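Local coordinates for ribosome biogenesis GTPase A (Thermotoga maritima, PDB 3CNL), which binds GTP, probably hydrolyses it, and is probably required for a late step in assembly of the 50S ribosomal subunit, at residues F205-D208 and F209-R213. Sequence-based numbering, arbitrary orientation.
Sequences FFED and FARKR
Near the C-terminal end of the amphipathic helix 202-212, residues one turn apart pair i to i+4: Glu207 with Arg211 and Asp208 with Lys212 on the charged side, Phe205 with Phe209 on the aromatic side. Arg211 takes Glu207 side-on: NE and NH2 each lie 3.0 Å from Glu207 OE1, so one carboxylate oxygen accepts both bonds of the salt bridge. Both nitrogens approach from the same face of the carboxylate, whose plane stands 70° from the guanidinium. The arginine runs extended from CG to NE, while Glu207 bends at chi2 (-107°) to bring its carboxylate back beside it. One residue along, Lys212 curls so that NZ comes to 3.4 Å from Asp208 OD1, a weak salt bridge beside a short, nearly straight backbone hydrogen bond (Lys212 N to Asp208 O, 2.8 Å, 171°). On the aromatic side, Phe205 CE2 and Phe209 CD1 touch loosely at 4.4 Å, and Phe209 N donates a hydrogen bond to Phe205 O at 2.9 Å. This apolar side faces the neighbouring helices: Phe205 and Phe206 meet Phe189 of helix 182-196 and Phe231 of helix 224-236, while Phe209 and Ala210 pack on Ala227 of helix 224-236, joining the three helices far from the nucleotide site.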
ATOM      1  N   PHE A 205       9.897 -23.505   6.403  1.00 27.56           N
ATOM      2  CA  PHE A 205      10.216 -22.455   5.446  1.00 27.09           C
ATOM      3  C   PHE A 205      11.184 -21.429   6.040  1.00 27.10           C
ATOM      4  O   PHE A 205      12.177 -21.064   5.399  1.00 28.60           O
ATOM      5  CB  PHE A 205       8.946 -21.751   4.931  1.00 26.28           C
ATOM      6  CG  PHE A 205       9.233 -20.692   3.911  1.00 25.51           C
ATOM      7  CD1 PHE A 205       9.293 -21.015   2.559  1.00 25.08           C
ATOM      8  CD2 PHE A 205       9.502 -19.373   4.303  1.00 24.42           C
ATOM      9  CE1 PHE A 205       9.585 -20.019   1.604  1.00 27.17           C
ATOM     10  CE2 PHE A 205       9.802 -18.394   3.367  1.00 23.62           C
ATOM     11  CZ  PHE A 205       9.838 -18.720   2.007  1.00 25.07           C
ATOM     12  N   PHE A 206      10.909 -20.983   7.255  1.00 26.46           N
ATOM     13  CA  PHE A 206      11.716 -19.932   7.890  1.00 26.96           C
ATOM     14  C   PHE A 206      13.025 -20.376   8.515  1.00 28.58           C
ATOM     15  O   PHE A 206      13.946 -19.576   8.654  1.00 27.70           O
ATOM     16  CB  PHE A 206      10.861 -19.111   8.846  1.00 26.24           C
ATOM     17  CG  PHE A 206       9.890 -18.235   8.112  1.00 24.55           C
ATOM     18  CD1 PHE A 206      10.341 -17.073   7.488  1.00 22.30           C
ATOM     19  CD2 PHE A 206       8.563 -18.628   7.948  1.00 24.11           C
ATOM     20  CE1 PHE A 206       9.474 -16.280   6.753  1.00 21.76           C
ATOM     21  CE2 PHE A 206       7.672 -17.829   7.214  1.00 22.94           C
ATOM     22  CZ  PHE A 206       8.129 -16.657   6.629  1.00 24.11           C
ATOM     23  N   GLU A 207      13.127 -21.653   8.869  1.00 30.71           N
ATOM     24  CA  GLU A 207      14.432 -22.201   9.246  1.00 32.95           C
ATOM     25  C   GLU A 207      15.308 -22.248   7.989  1.00 33.60           C
ATOM     26  O   GLU A 207      16.452 -21.792   7.997  1.00 34.41           O
ATOM     27  CB  GLU A 207      14.273 -23.580   9.909  1.00 34.07           C
ATOM     28  CG  GLU A 207      15.368 -23.928  10.925  1.00 38.33           C
ATOM     29  CD  GLU A 207      16.329 -24.961  10.398  1.00 40.74           C
ATOM     30  OE1 GLU A 207      17.300 -25.327  11.112  1.00 45.46           O
ATOM     31  OE2 GLU A 207      16.104 -25.423   9.257  1.00 48.05           O
ATOM     32  N   ASP A 208      14.760 -22.753   6.893  1.00 34.16           N
ATOM     33  CA  ASP A 208      15.491 -22.778   5.628  1.00 35.26           C
ATOM     34  C   ASP A 208      15.903 -21.385   5.092  1.00 34.92           C
ATOM     35  O   ASP A 208      17.029 -21.214   4.622  1.00 35.03           O
ATOM     36  CB  ASP A 208      14.702 -23.521   4.570  1.00 36.18           C
ATOM     37  CG  ASP A 208      15.347 -23.433   3.217  1.00 38.37           C
ATOM     38  OD1 ASP A 208      16.479 -23.924   3.075  1.00 43.12           O
ATOM     39  OD2 ASP A 208      14.730 -22.862   2.294  1.00 43.10           O
ATOM     40  N   PHE A 209      14.989 -20.415   5.157  1.00 34.09           N
ATOM     41  CA  PHE A 209      15.259 -19.037   4.739  1.00 33.63           C
ATOM     42  C   PHE A 209      16.400 -18.438   5.540  1.00 33.63           C
ATOM     43  O   PHE A 209      17.254 -17.734   4.977  1.00 33.68           O
ATOM     44  CB  PHE A 209      14.011 -18.153   4.936  1.00 33.75           C
ATOM     45  CG  PHE A 209      14.143 -16.765   4.338  1.00 33.34           C
ATOM     46  CD1 PHE A 209      13.802 -16.533   3.009  1.00 33.17           C
ATOM     47  CD2 PHE A 209      14.624 -15.704   5.100  1.00 33.91           C
ATOM     48  CE1 PHE A 209      13.921 -15.256   2.440  1.00 32.36           C
ATOM     49  CE2 PHE A 209      14.747 -14.420   4.544  1.00 33.04           C
ATOM     50  CZ  PHE A 209      14.388 -14.205   3.209  1.00 33.32           C
ATOM     51  N   ALA A 210      16.373 -18.690   6.851  1.00 33.31           N
ATOM     52  CA  ALA A 210      17.325 -18.150   7.812  1.00 34.47           C
ATOM     53  C   ALA A 210      18.732 -18.702   7.576  1.00 35.55           C
ATOM     54  O   ALA A 210      19.730 -18.016   7.827  1.00 35.69           O
ATOM     55  CB  ALA A 210      16.878 -18.453   9.239  1.00 33.27           C
ATOM     56  N   ARG A 211      18.784 -19.946   7.113  1.00 36.63           N
ATOM     57  CA  ARG A 211      20.016 -20.589   6.710  1.00 38.01           C
ATOM     58  C   ARG A 211      20.484 -20.077   5.345  1.00 38.96           C
ATOM     59  O   ARG A 211      21.621 -19.649   5.224  1.00 39.58           O
ATOM     60  CB  ARG A 211      19.838 -22.116   6.688  1.00 37.69           C
ATOM     61  CG  ARG A 211      19.785 -22.782   8.065  1.00 37.91           C
ATOM     62  CD  ARG A 211      19.786 -24.305   7.898  1.00 38.17           C
ATOM     63  NE  ARG A 211      19.575 -25.018   9.158  1.00 39.70           N
ATOM     64  CZ  ARG A 211      20.537 -25.303  10.045  1.00 40.18           C
ATOM     65  NH1 ARG A 211      21.796 -24.931   9.831  1.00 38.94           N
ATOM     66  NH2 ARG A 211      20.236 -25.950  11.162  1.00 40.31           N
ATOM     67  N   LYS A 212      19.615 -20.101   4.331  1.00 40.24           N
ATOM     68  CA  LYS A 212      19.997 -19.671   2.974  1.00 41.16           C
ATOM     69  C   LYS A 212      20.499 -18.224   2.920  1.00 41.82           C
ATOM     70  O   LYS A 212      21.145 -17.828   1.925  1.00 42.17           O
ATOM     71  CB  LYS A 212      18.851 -19.863   1.966  1.00 41.58           C
ATOM     72  CG  LYS A 212      18.500 -21.310   1.614  1.00 42.88           C
ATOM     73  CD  LYS A 212      19.577 -21.987   0.771  1.00 45.83           C
ATOM     74  CE  LYS A 212      20.340 -23.044   1.558  1.00 46.75           C
ATOM     75  NZ  LYS A 212      19.554 -24.309   1.621  1.00 48.85           N
ATOM     76  N   ARG A 213      20.219 -17.463   3.992  1.00 41.60           N
ATOM     77  CA  ARG A 213      20.535 -16.027   4.106  1.00 41.33           C
ATOM     78  C   ARG A 213      21.548 -15.690   5.189  1.00 41.13           C
ATOM     79  O   ARG A 213      21.815 -14.509   5.432  1.00 41.18           O
ATOM     80  CB  ARG A 213      19.270 -15.188   4.366  1.00 41.17           C
ATOM     81  CG  ARG A 213      18.234 -15.255   3.274  1.00 41.26           C
ATOM     82  CD  ARG A 213      18.830 -14.980   1.906  1.00 42.29           C
ATOM     83  NE  ARG A 213      17.791 -14.987   0.882  1.00 43.95           N
ATOM     84  CZ  ARG A 213      17.055 -13.926   0.561  1.00 41.93           C
ATOM     85  NH1 ARG A 213      17.249 -12.765   1.166  1.00 40.80           N
ATOM     86  NH2 ARG A 213      16.122 -14.034  -0.373  1.00 41.85           N
TER